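Local structure of thioesterase PA1618 (Pseudomonas aeruginosa, 4QD8) at residues R28-D33 and S97-A102; E64-M69 and W116-S121; L73-S78 and T112-D117; A58-A63 and L85-N90. The protein probably hydrolyses acyl-CoA thioesters as a hotdog-fold thioesterase of the PaaI family, and is seen here with phenacyl-CoA in the crystal. All coordinates share one frame; numbering follows the deposited sequence.

Contact 1 of 4, residues R28-D33 and S97-A102; sequences RFEAFD and SGRVTA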
loop_
_atom_site.group_PDB
_atom_site.type_symbol
_atom_site.label_atom_id
_atom_site.label_comp_id
_atom_site.label_asym_id
_atom_site.label_seq_id
_atom_site.Cartn_x
_atom_site.Cartn_y
_atom_site.Cartn_z
ATOM N N ARG A 28 6.629 -2.131 24.216
ATOM C CA ARG A 28 7.768 -1.688 25.000
ATOM C C ARG A 28 8.846 -1.163 24.067
ATOM O O ARG A 28 9.358 -1.910 23.233
ATOM C CB ARG A 28 8.306 -2.864 25.830
ATOM C CG ARG A 28 9.472 -2.514 26.742
ATOM C CD ARG A 28 9.979 -3.747 27.489
ATOM N NE ARG A 28 10.667 -4.691 26.605
ATOM C CZ ARG A 28 10.694 -6.010 26.788
ATOM N NH1 ARG A 28 10.063 -6.554 27.818
ATOM N NH2 ARG A 28 11.338 -6.787 25.926
ATOM N N PHE A 29 9.179 0.123 24.191
ATOM C CA PHE A 29 10.339 0.662 23.486
ATOM C C PHE A 29 11.591 0.121 24.156
ATOM O O PHE A 29 11.747 0.267 25.370
ATOM C CB PHE A 29 10.309 2.191 23.491
ATOM C CG PHE A 29 9.196 2.749 22.649
ATOM C CD1 PHE A 29 7.916 2.870 23.164
ATOM C CD2 PHE A 29 9.422 3.098 21.325
ATOM C CE1 PHE A 29 6.872 3.350 22.374
ATOM C CE2 PHE A 29 8.399 3.577 20.533
ATOM C CZ PHE A 29 7.113 3.702 21.057
ATOM N N GLU A 30 12.462 -0.507 23.363
ATOM C CA GLU A 30 13.531 -1.356 23.887
ATOM C C GLU A 30 14.928 -0.826 23.662
ATOM O O GLU A 30 15.827 -1.042 24.479
ATOM C CB GLU A 30 13.494 -2.707 23.185
ATOM C CG GLU A 30 12.136 -3.316 23.078
ATOM C CD GLU A 30 12.209 -4.809 23.115
ATOM O OE1 GLU A 30 11.540 -5.399 23.993
ATOM O OE2 GLU A 30 12.936 -5.381 22.267
ATOM N N ALA A 31 15.131 -0.195 22.515
ATOM C CA ALA A 31 16.474 0.127 22.062
ATOM C C ALA A 31 16.445 1.231 21.031
ATOM O O ALA A 31 15.428 1.464 20.373
ATOM C CB ALA A 31 17.133 -1.107 21.472
ATOM N N PHE A 32 17.571 1.919 20.899
ATOM C CA PHE A 32 17.756 2.859 19.809
ATOM C C PHE A 32 19.234 2.990 19.476
ATOM O O PHE A 32 20.097 2.622 20.276
ATOM C CB PHE A 32 17.146 4.220 20.142
ATOM C CG PHE A 32 17.896 4.994 21.195
ATOM C CD1 PHE A 32 18.922 5.863 20.840
ATOM C CD2 PHE A 32 17.557 4.865 22.537
ATOM C CE1 PHE A 32 19.610 6.583 21.808
ATOM C CE2 PHE A 32 18.238 5.584 23.515
ATOM C CZ PHE A 32 19.269 6.444 23.147
ATOM N N ASP A 33 19.524 3.481 18.279
ATOM C CA ASP A 33 20.877 3.927 17.964
ATOM C C ASP A 33 20.797 5.157 17.075
ATOM O O ASP A 33 19.744 5.788 16.998
ATOM C CB ASP A 33 21.752 2.806 17.372
ATOM C CG ASP A 33 21.178 2.196 16.101
ATOM O OD1 ASP A 33 20.350 2.837 15.424
ATOM O OD2 ASP A 33 21.572 1.059 15.766
ATOM N N SER A 97 3.237 -17.158 19.743
ATOM C CA SER A 97 3.648 -16.861 21.110
ATOM C C SER A 97 4.969 -16.118 21.120
ATOM O O SER A 97 5.529 -15.811 20.061
ATOM C CB SER A 97 3.773 -18.154 21.919
ATOM O OG SER A 97 4.694 -19.024 21.293
ATOM N N GLY A 98 5.467 -15.831 22.318
ATOM C CA GLY A 98 6.671 -15.036 22.476
ATOM C C GLY A 98 6.379 -13.566 22.252
ATOM O O GLY A 98 5.314 -13.077 22.624
ATOM N N ARG A 99 7.337 -12.863 21.653
ATOM C CA ARG A 99 7.167 -11.440 21.355
ATOM C C ARG A 99 7.498 -11.158 19.898
ATOM O O ARG A 99 8.243 -11.904 19.253
ATOM C CB ARG A 99 8.065 -10.577 22.251
ATOM C CG ARG A 99 7.817 -10.735 23.754
ATOM C CD ARG A 99 8.740 -9.839 24.556
ATOM N NE ARG A 99 8.428 -8.420 24.403
ATOM C CZ ARG A 99 7.399 -7.813 24.986
ATOM N NH1 ARG A 99 6.566 -8.501 25.759
ATOM N NH2 ARG A 99 7.191 -6.512 24.797
ATOM N N VAL A 100 6.936 -10.071 19.383
ATOM C CA VAL A 100 7.285 -9.611 18.050
ATOM C C VAL A 100 8.056 -8.299 18.200
ATOM O O VAL A 100 7.662 -7.421 18.975
ATOM C CB VAL A 100 6.041 -9.465 17.143
ATOM C CG1 VAL A 100 5.000 -8.544 17.760
ATOM C CG2 VAL A 100 6.443 -9.000 15.742
ATOM N N THR A 101 9.176 -8.192 17.489
ATOM C CA THR A 101 10.079 -7.044 17.621
ATOM C C THR A 101 10.101 -6.236 16.325
ATOM O O THR A 101 10.288 -6.802 15.249
ATOM C CB THR A 101 11.502 -7.530 17.944
ATOM O OG1 THR A 101 11.488 -8.233 19.194
ATOM C CG2 THR A 101 12.470 -6.356 18.056
ATOM N N ALA A 102 9.905 -4.921 16.435
ATOM C CA ALA A 102 9.873 -4.051 15.263
ATOM C C ALA A 102 11.064 -3.106 15.308
ATOM O O ALA A 102 11.395 -2.576 16.364
ATOM C CB ALA A 102 8.575 -3.252 15.233
HETATM O O HOH W 1 12.806 -7.723 21.436
#
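The guanidinium groups of Arg28 and Arg99 lie one over the other, their planes 22° apart and their centres 4.2 Å from each other, while the two side chains as a whole cross at about a right angle. Arg28 NH2 comes to 3.7 Å from Arg99 NE, a meeting of like charges that the carboxylate of Glu30 probably eases. Glu30 sits at the edge of the Arg28 guanidinium, in its plane, and makes a salt bridge there through OE1. The same Glu30 OE1 lies 4.4 Å from Arg99 NE, beyond a salt bridge. Further along, one water joins the strands, 2.5 Å from Glu30 OE2 and 2.7 Å from Thr101 OG1.

Strands 28-32 and 99-106 are not direct neighbours in the curled antiparallel sheet of the hotdog fold: strand 36-42 runs between them, and these side chains reach across it at the surface. A classic beta bulge, in which Glu30 and Ala31 together oppose Thr38, accommodates an extra residue in the pairing of strand 28-32 with strand 36-42. From that middle strand Ser40 OG hydrogen-bonds both Glu30 OE1 and Arg99 NH2. A bend at chi3 (69°) turns the Arg99 guanidinium so that it lies over that of Arg28.

Contact 2 of 4, residues E64-M69 and W116-S121; sequences ESLGSM and WDIRLS
Gly67 packs directly on Ile118: the bare CA of Gly67 lies 4.3 Å from Ile118 CD1. With no side chain in the way, the backbone of the helix comes close to the strand, Gly67 CA lying 6.2 Å from Trp116 CA. Beside it Leu66 CD2 touches Ile118 CG2 at 4.2 Å. Both branches of the isoleucine thus face helix 56-72, the long central helix that the sheet of a hotdog fold wraps around; residues 116-121 run beneath residues 64-69 with their N-to-C directions 143° apart.

The polar approach is of another sort. Gly67 O stands over one face of the Trp116 indole, 3.5 Å from Trp116 NE1, but the angle is too poor for a hydrogen bond; the indole N-H goes instead to Ser71 OG, one turn further along the helix. A chi1 of -66° keeps the indole of Trp116 beside the backbone N and swings it under this part of the helix.

No hydrogen bond joins the two segments, so close apolar packing holds them here, while the buried indole nitrogen is satisfied by the next turn.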
loop_
_atom_site.group_PDB
_atom_site.type_symbol
_atom_site.label_atom_id
_atom_site.label_comp_id
_atom_site.label_asym_id
_atom_site.label_seq_id
_atom_site.Cartn_x
_atom_site.Cartn_y
_atom_site.Cartn_z
ATOM N N GLU A 64 2.979 1.353 13.685
ATOM C CA GLU A 64 2.554 2.757 13.687
ATOM C C GLU A 64 2.922 3.460 14.997
ATOM O O GLU A 64 3.265 4.645 14.982
ATOM C CB GLU A 64 1.061 2.908 13.338
ATOM C CG GLU A 64 0.679 4.357 13.076
ATOM C CD GLU A 64 -0.447 4.556 12.057
ATOM O OE1 GLU A 64 -0.732 3.662 11.210
ATOM O OE2 GLU A 64 -1.020 5.655 12.109
ATOM N N SER A 65 2.889 2.738 16.119
ATOM C CA SER A 65 3.360 3.295 17.391
ATOM C C SER A 65 4.825 3.665 17.277
ATOM O O SER A 65 5.238 4.745 17.694
ATOM C CB SER A 65 3.227 2.279 18.538
ATOM O OG SER A 65 1.963 2.368 19.163
ATOM N N LEU A 66 5.601 2.746 16.721
ATOM C CA LEU A 66 7.038 2.890 16.623
ATOM C C LEU A 66 7.391 4.024 15.675
ATOM O O LEU A 66 8.150 4.914 16.028
ATOM C CB LEU A 66 7.665 1.574 16.146
ATOM C CG LEU A 66 9.179 1.580 15.980
ATOM C CD1 LEU A 66 9.846 2.051 17.273
ATOM C CD2 LEU A 66 9.655 0.190 15.614
ATOM N N GLY A 67 6.821 4.007 14.475
ATOM C CA GLY A 67 7.110 5.051 13.506
ATOM C C GLY A 67 6.612 6.426 13.910
ATOM O O GLY A 67 7.273 7.431 13.614
ATOM N N SER A 68 5.458 6.495 14.566
ATOM C CA SER A 68 4.937 7.791 15.001
ATOM C C SER A 68 5.828 8.392 16.079
ATOM O O SER A 68 6.080 9.604 16.089
ATOM C CB SER A 68 3.504 7.671 15.509
ATOM O OG SER A 68 2.660 7.222 14.460
ATOM N N MET A 69 6.316 7.545 16.977
ATOM C CA MET A 69 7.215 8.009 18.030
ATOM C C MET A 69 8.535 8.453 17.414
ATOM O O MET A 69 9.102 9.483 17.799
ATOM C CB MET A 69 7.463 6.914 19.063
ATOM C CG MET A 69 8.216 7.402 20.285
ATOM S SD MET A 69 7.185 8.526 21.243
ATOM C CE MET A 69 6.024 7.369 21.972
ATOM N N TRP A 116 8.890 5.895 6.955
ATOM C CA TRP A 116 9.631 4.958 7.802
ATOM C C TRP A 116 9.528 3.530 7.262
ATOM O O TRP A 116 8.456 3.121 6.804
ATOM C CB TRP A 116 9.059 4.974 9.230
ATOM C CG TRP A 116 9.273 6.285 9.928
ATOM C CD1 TRP A 116 8.372 7.299 10.064
ATOM C CD2 TRP A 116 10.482 6.729 10.546
ATOM N NE1 TRP A 116 8.953 8.354 10.742
ATOM C CE2 TRP A 116 10.248 8.026 11.049
ATOM C CE3 TRP A 116 11.749 6.160 10.717
ATOM C CZ2 TRP A 116 11.239 8.768 11.722
ATOM C CZ3 TRP A 116 12.735 6.896 11.398
ATOM C CH2 TRP A 116 12.464 8.185 11.884
ATOM N N ASP A 117 10.640 2.804 7.333
ATOM C CA ASP A 117 10.720 1.389 6.971
ATOM C C ASP A 117 10.668 0.619 8.288
ATOM O O ASP A 117 11.501 0.850 9.170
ATOM C CB ASP A 117 12.049 1.147 6.254
ATOM C CG ASP A 117 12.334 -0.322 6.009
ATOM O OD1 ASP A 117 11.508 -1.009 5.382
ATOM O OD2 ASP A 117 13.415 -0.777 6.422
ATOM N N ILE A 118 9.685 -0.266 8.468
ATOM C CA ILE A 118 9.568 -0.957 9.752
ATOM C C ILE A 118 9.591 -2.467 9.538
ATOM O O ILE A 118 8.765 -3.008 8.799
ATOM C CB ILE A 118 8.318 -0.501 10.526
ATOM C CG1 ILE A 118 8.417 1.008 10.770
ATOM C CG2 ILE A 118 8.228 -1.214 11.882
ATOM C CD1 ILE A 118 7.097 1.708 10.817
ATOM N N ARG A 119 10.571 -3.130 10.154
ATOM C CA ARG A 119 10.749 -4.580 9.980
ATOM C C ARG A 119 10.419 -5.318 11.277
ATOM O O ARG A 119 10.957 -4.985 12.334
ATOM C CB ARG A 119 12.200 -4.920 9.589
ATOM C CG ARG A 119 12.789 -4.162 8.400
ATOM C CD ARG A 119 12.016 -4.398 7.130
ATOM N NE ARG A 119 12.622 -3.674 6.012
ATOM C CZ ARG A 119 13.533 -4.184 5.188
ATOM N NH1 ARG A 119 13.942 -5.439 5.334
ATOM N NH2 ARG A 119 14.023 -3.438 4.206
ATOM N N LEU A 120 9.568 -6.341 11.187
ATOM C CA LEU A 120 9.141 -7.097 12.363
ATOM C C LEU A 120 9.598 -8.541 12.258
ATOM O O LEU A 120 9.652 -9.115 11.159
ATOM C CB LEU A 120 7.615 -7.068 12.525
ATOM C CG LEU A 120 6.983 -5.800 13.102
ATOM C CD1 LEU A 120 7.098 -4.655 12.116
ATOM C CD2 LEU A 120 5.535 -6.040 13.454
ATOM N N SER A 121 9.906 -9.120 13.411
ATOM C CA SER A 121 10.284 -10.529 13.473
ATOM C C SER A 121 9.896 -11.124 14.823
ATOM O O SER A 121 9.836 -10.426 15.847
ATOM C CB SER A 121 11.785 -10.697 13.215
ATOM O OG SER A 121 12.539 -10.016 14.196
#

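Contact 3 of 4, residues L73-S78 and T112-D117; sequences LCVDTS and TTHVWD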
loop_
_atom_site.group_PDB
_atom_site.type_symbol
_atom_site.label_atom_id
_atom_site.label_comp_id
_atom_site.label_asym_id
_atom_site.label_seq_id
_atom_site.Cartn_x
_atom_site.Cartn_y
_atom_site.Cartn_z
ATOM N N LEU A 73 10.328 12.293 17.538
ATOM C CA LEU A 73 11.702 12.521 17.988
ATOM C C LEU A 73 12.524 13.236 16.923
ATOM O O LEU A 73 13.688 13.566 17.148
ATOM C CB LEU A 73 12.376 11.188 18.330
ATOM C CG LEU A 73 11.811 10.416 19.523
ATOM C CD1 LEU A 73 12.350 9.016 19.570
ATOM C CD2 LEU A 73 12.163 11.160 20.813
ATOM N N CYS A 74 11.919 13.461 15.759
ATOM C CA CYS A 74 12.630 14.081 14.641
ATOM C C CYS A 74 12.119 15.469 14.271
ATOM O O CYS A 74 12.790 16.196 13.539
ATOM C CB CYS A 74 12.586 13.185 13.401
ATOM S SG CYS A 74 13.565 11.684 13.532
ATOM N N VAL A 75 10.945 15.846 14.757
ATOM C CA VAL A 75 10.437 17.183 14.450
ATOM C C VAL A 75 10.645 18.175 15.576
ATOM O O VAL A 75 10.938 17.801 16.710
ATOM C CB VAL A 75 8.934 17.194 14.102
ATOM C CG1 VAL A 75 8.666 16.325 12.900
ATOM C CG2 VAL A 75 8.103 16.773 15.301
ATOM N N ASP A 76 10.498 19.450 15.228
ATOM C CA ASP A 76 10.428 20.526 16.195
ATOM C C ASP A 76 9.031 20.524 16.798
ATOM O O ASP A 76 8.083 21.038 16.206
ATOM C CB ASP A 76 10.694 21.857 15.487
ATOM C CG ASP A 76 10.612 23.054 16.421
ATOM O OD1 ASP A 76 10.246 22.896 17.608
ATOM O OD2 ASP A 76 10.904 24.172 15.947
ATOM N N THR A 77 8.925 19.956 17.993
ATOM C CA THR A 77 7.650 19.736 18.651
ATOM C C THR A 77 7.014 21.009 19.200
ATOM O O THR A 77 5.875 20.978 19.657
ATOM C CB THR A 77 7.809 18.720 19.782
ATOM O OG1 THR A 77 8.996 19.032 20.524
ATOM C CG2 THR A 77 7.956 17.323 19.203
ATOM N N SER A 78 7.744 22.119 19.149
ATOM C CA SER A 78 7.195 23.408 19.564
ATOM C C SER A 78 6.403 24.047 18.432
ATOM O O SER A 78 5.667 25.007 18.644
ATOM C CB SER A 78 8.307 24.361 20.018
ATOM O OG SER A 78 9.236 24.599 18.975
ATOM N N THR A 112 7.209 17.999 5.030
ATOM C CA THR A 112 5.776 17.825 5.287
ATOM C C THR A 112 5.374 16.359 5.463
ATOM O O THR A 112 4.290 16.073 5.967
ATOM C CB THR A 112 4.911 18.442 4.182
ATOM O OG1 THR A 112 5.210 17.820 2.933
ATOM C CG2 THR A 112 5.174 19.937 4.064
ATOM N N THR A 113 6.247 15.444 5.052
ATOM C CA THR A 113 5.993 14.010 5.246
ATOM C C THR A 113 7.245 13.285 5.690
ATOM O O THR A 113 8.357 13.697 5.369
ATOM C CB THR A 113 5.491 13.316 3.959
ATOM O OG1 THR A 113 6.491 13.438 2.942
ATOM C CG2 THR A 113 4.177 13.915 3.480
ATOM N N HIS A 114 7.060 12.198 6.435
ATOM C CA HIS A 114 8.159 11.317 6.804
ATOM C C HIS A 114 7.777 9.942 6.315
ATOM O O HIS A 114 6.602 9.579 6.362
ATOM C CB HIS A 114 8.311 11.213 8.321
ATOM C CG HIS A 114 8.828 12.448 8.982
ATOM N ND1 HIS A 114 8.905 12.571 10.354
ATOM C CD2 HIS A 114 9.292 13.616 8.471
ATOM C CE1 HIS A 114 9.409 13.756 10.658
ATOM N NE2 HIS A 114 9.640 14.413 9.539
ATOM N N VAL A 115 8.761 9.178 5.868
ATOM C CA VAL A 115 8.516 7.787 5.470
ATOM C C VAL A 115 9.462 6.888 6.268
ATOM O O VAL A 115 10.684 7.089 6.262
ATOM C CB VAL A 115 8.712 7.592 3.952
ATOM C CG1 VAL A 115 8.392 6.145 3.546
ATOM C CG2 VAL A 115 7.827 8.549 3.155
ATOM N N TRP A 116 8.890 5.895 6.955
ATOM C CA TRP A 116 9.631 4.958 7.802
ATOM C C TRP A 116 9.528 3.530 7.262
ATOM O O TRP A 116 8.456 3.121 6.804
ATOM C CB TRP A 116 9.059 4.974 9.230
ATOM C CG TRP A 116 9.273 6.285 9.928
ATOM C CD1 TRP A 116 8.372 7.299 10.064
ATOM C CD2 TRP A 116 10.482 6.729 10.546
ATOM N NE1 TRP A 116 8.953 8.354 10.742
ATOM C CE2 TRP A 116 10.248 8.026 11.049
ATOM C CE3 TRP A 116 11.749 6.160 10.717
ATOM C CZ2 TRP A 116 11.239 8.768 11.722
ATOM C CZ3 TRP A 116 12.735 6.896 11.398
ATOM C CH2 TRP A 116 12.464 8.185 11.884
ATOM N N ASP A 117 10.640 2.804 7.333
ATOM C CA ASP A 117 10.720 1.389 6.971
ATOM C C ASP A 117 10.668 0.619 8.288
ATOM O O ASP A 117 11.501 0.850 9.170
ATOM C CB ASP A 117 12.049 1.147 6.254
ATOM C CG ASP A 117 12.334 -0.322 6.009
ATOM O OD1 ASP A 117 11.508 -1.009 5.382
ATOM O OD2 ASP A 117 13.415 -0.777 6.422
#
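His114, Cys74 and Trp116 lose the most surface here, and the two aromatic side chains of the strand receive the loop in different ways. The imidazole of His114 meets the aliphatic side of the loop: Val75 CG1 comes to 3.5 Å from His114 CE1 and lies 4.0 Å from His114 NE2. Cys74 CB adds a looser touch, 4.2 Å from His114 CE1. Both carbons approach the ring obliquely, and the methyl of Val75 that does the touching is the one anti to the carbonyl carbon (chi1 -60°).

Cys74 SG passes beyond the histidine to Trp116. It stands 4.0 Å from Trp116 CH2 and 5.2 Å from the centroid of the six-membered ring, 87° off the ring normal, which makes this a sulfur-aromatic contact at the edge. The thiol therefore borders the far rim of the indole, not the face that Gly67 O overlies.

Just before the loop, the Ser71 OG that takes the indole N-H is also hydrogen-bonded to His114 ND1, so a single hydroxyl ties the polar edges of both rings to the end of helix 56-72. Further on the loop turns at Asp76, whose OD1 accepts from Ser78 N at 3.0 Å in an Asx turn.

The contact thus lies where the chain leaves the central helix of the hotdog fold and heads for strand 80-91. Strand 113-121 supplies the rings, Leu109 of strand 108-109 touches Cys74, His114 and Trp116, and Val137 of strand 127-139 packs on both Val75 and His114.

Contact 4 of 4, residues A58-A63 and L85-N90; sequences ASVVLA and LEVNAN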
loop_
_atom_site.group_PDB
_atom_site.type_symbol
_atom_site.label_atom_id
_atom_site.label_comp_id
_atom_site.label_asym_id
_atom_site.label_seq_id
_atom_site.Cartn_x
_atom_site.Cartn_y
_atom_site.Cartn_z
ATOM N N ALA A 58 -2.578 -5.931 14.828
ATOM C CA ALA A 58 -1.717 -5.693 15.987
ATOM C C ALA A 58 -0.276 -5.426 15.534
ATOM O O ALA A 58 0.420 -4.580 16.118
ATOM C CB ALA A 58 -1.788 -6.870 16.968
ATOM N N SER A 59 0.177 -6.129 14.497
ATOM C CA SER A 59 1.486 -5.846 13.916
ATOM C C SER A 59 1.533 -4.405 13.442
ATOM O O SER A 59 2.551 -3.724 13.612
ATOM C CB SER A 59 1.804 -6.766 12.737
ATOM O OG SER A 59 2.172 -8.053 13.195
ATOM N N VAL A 60 0.428 -3.939 12.871
ATOM C CA VAL A 60 0.374 -2.571 12.367
ATOM C C VAL A 60 0.321 -1.553 13.526
ATOM O O VAL A 60 0.957 -0.503 13.445
ATOM C CB VAL A 60 -0.749 -2.376 11.327
ATOM C CG1 VAL A 60 -0.796 -0.910 10.845
ATOM C CG2 VAL A 60 -0.513 -3.302 10.125
ATOM N N VAL A 61 -0.379 -1.872 14.618
ATOM C CA VAL A 61 -0.340 -0.992 15.799
ATOM C C VAL A 61 1.106 -0.817 16.272
ATOM O O VAL A 61 1.555 0.303 16.547
ATOM C CB VAL A 61 -1.176 -1.536 16.984
ATOM C CG1 VAL A 61 -1.003 -0.622 18.216
ATOM C CG2 VAL A 61 -2.644 -1.624 16.616
ATOM N N LEU A 62 1.841 -1.919 16.373
ATOM C CA LEU A 62 3.241 -1.835 16.767
ATOM C C LEU A 62 4.031 -0.955 15.794
ATOM O O LEU A 62 4.762 -0.047 16.213
ATOM C CB LEU A 62 3.860 -3.226 16.856
ATOM C CG LEU A 62 5.343 -3.266 17.216
ATOM C CD1 LEU A 62 5.613 -2.499 18.515
ATOM C CD2 LEU A 62 5.786 -4.734 17.332
ATOM N N ALA A 63 3.848 -1.192 14.501
ATOM C CA ALA A 63 4.591 -0.444 13.485
ATOM C C ALA A 63 4.264 1.038 13.554
ATOM O O ALA A 63 5.170 1.890 13.495
ATOM C CB ALA A 63 4.290 -0.992 12.093
ATOM N N LEU A 85 -0.417 9.172 8.008
ATOM C CA LEU A 85 -1.100 9.542 6.778
ATOM C C LEU A 85 -1.430 8.315 5.926
ATOM O O LEU A 85 -2.544 8.177 5.432
ATOM C CB LEU A 85 -0.253 10.541 5.983
ATOM C CG LEU A 85 -0.835 11.096 4.683
ATOM C CD1 LEU A 85 -2.011 11.998 5.001
ATOM C CD2 LEU A 85 0.230 11.857 3.892
ATOM N N GLU A 86 -0.451 7.441 5.744
ATOM C CA GLU A 86 -0.677 6.209 4.990
ATOM C C GLU A 86 0.147 5.108 5.611
ATOM O O GLU A 86 1.272 5.330 6.040
ATOM C CB GLU A 86 -0.268 6.396 3.523
ATOM C CG GLU A 86 -1.084 5.539 2.531
ATOM C CD GLU A 86 -0.541 4.147 2.351
ATOM O OE1 GLU A 86 0.605 3.879 2.775
ATOM O OE2 GLU A 86 -1.271 3.316 1.759
ATOM N N VAL A 87 -0.400 3.903 5.668
ATOM C CA VAL A 87 0.382 2.789 6.185
ATOM C C VAL A 87 0.094 1.569 5.334
ATOM O O VAL A 87 -1.006 1.408 4.818
ATOM C CB VAL A 87 0.076 2.508 7.688
ATOM C CG1 VAL A 87 -1.367 2.012 7.902
ATOM C CG2 VAL A 87 1.101 1.528 8.267
ATOM N N ASN A 88 1.091 0.717 5.181
ATOM C CA ASN A 88 0.891 -0.536 4.465
ATOM C C ASN A 88 1.793 -1.590 5.078
ATOM O O ASN A 88 2.778 -1.265 5.729
ATOM C CB ASN A 88 1.150 -0.378 2.964
ATOM C CG ASN A 88 2.557 0.124 2.653
ATOM O OD1 ASN A 88 3.543 -0.596 2.817
ATOM N ND2 ASN A 88 2.654 1.384 2.239
ATOM N N ALA A 89 1.436 -2.854 4.912
ATOM C CA ALA A 89 2.249 -3.927 5.480
ATOM C C ALA A 89 2.054 -5.213 4.699
ATOM O O ALA A 89 0.951 -5.501 4.236
ATOM C CB ALA A 89 1.876 -4.149 6.946
ATOM N N ASN A 90 3.135 -5.964 4.541
ATOM C CA ASN A 90 3.010 -7.376 4.142
ATOM C C ASN A 90 3.154 -8.268 5.362
ATOM O O ASN A 90 4.118 -8.150 6.114
ATOM C CB ASN A 90 4.075 -7.751 3.108
ATOM C CG ASN A 90 3.623 -7.502 1.690
ATOM O OD1 ASN A 90 3.160 -8.419 0.989
ATOM N ND2 ASN A 90 3.743 -6.264 1.249
#
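Val60 spreads its two methyls over two residues of the strand. CG1 points at Val87, where the two side chains meet tip to tip with Val60 CG1 4.0 Å from Val87 CG2; Val60 CG2 takes the next inward-facing position, 4.1 Å from Ala89 CB. The first torsion explains the division: CG1 of Val60 stands anti to the backbone N (chi1 179°), while CG2 stands anti to the carbonyl carbon. Val87 adopts a different rotamer: chi1 of 66° sets its CG2 anti to the backbone N, where it reaches Val60 CG1, and places Val87 CG1 between the backbone N and the carbonyl carbon, 4.2 Å from that same Val60 methyl.

Val87 and Ala89 point toward the helix, whereas Asn88 between them points away. On that outer side Asn88 ND2 donates to Glu86 OE1 (3.3 Å), which accepts through its syn lone pair, and Asn88 OD1 accepts from Arg132 of the third subunit.

All three touching residues are buried where helix 56-72 lies on strand 80-91 of the hotdog sheet. Strand 127-139 pairs with this strand on one edge, and the other edge forms antiparallel pairs with a strand of the second subunit, so the sheet beneath the helix continues into that neighbouring chain.

Contacts 2 and 4 are core packing: both set helix 56-72 against the sheet, on strands 113-121 and 80-91, and they touch where Ile118 CD1 lies 3.3 Å from Ala63 O. Contact 3 is also buried but peripheral, about 13 Å from contact 2 between centres; it shares Trp116 with contact 2, the indole meeting the helix with a face and the following loop with an edge. Contact 1 is the surface member, charged and water-bridged where the others are chiefly apolar, and it lies about 21 Å from contact 3 between centres, on the opposite side of the chain's centre. Its strand 99-106 neighbours strand 113-121 in the sheet, and Ala102 on it packs against Leu62 and Leu66 of helix 56-72.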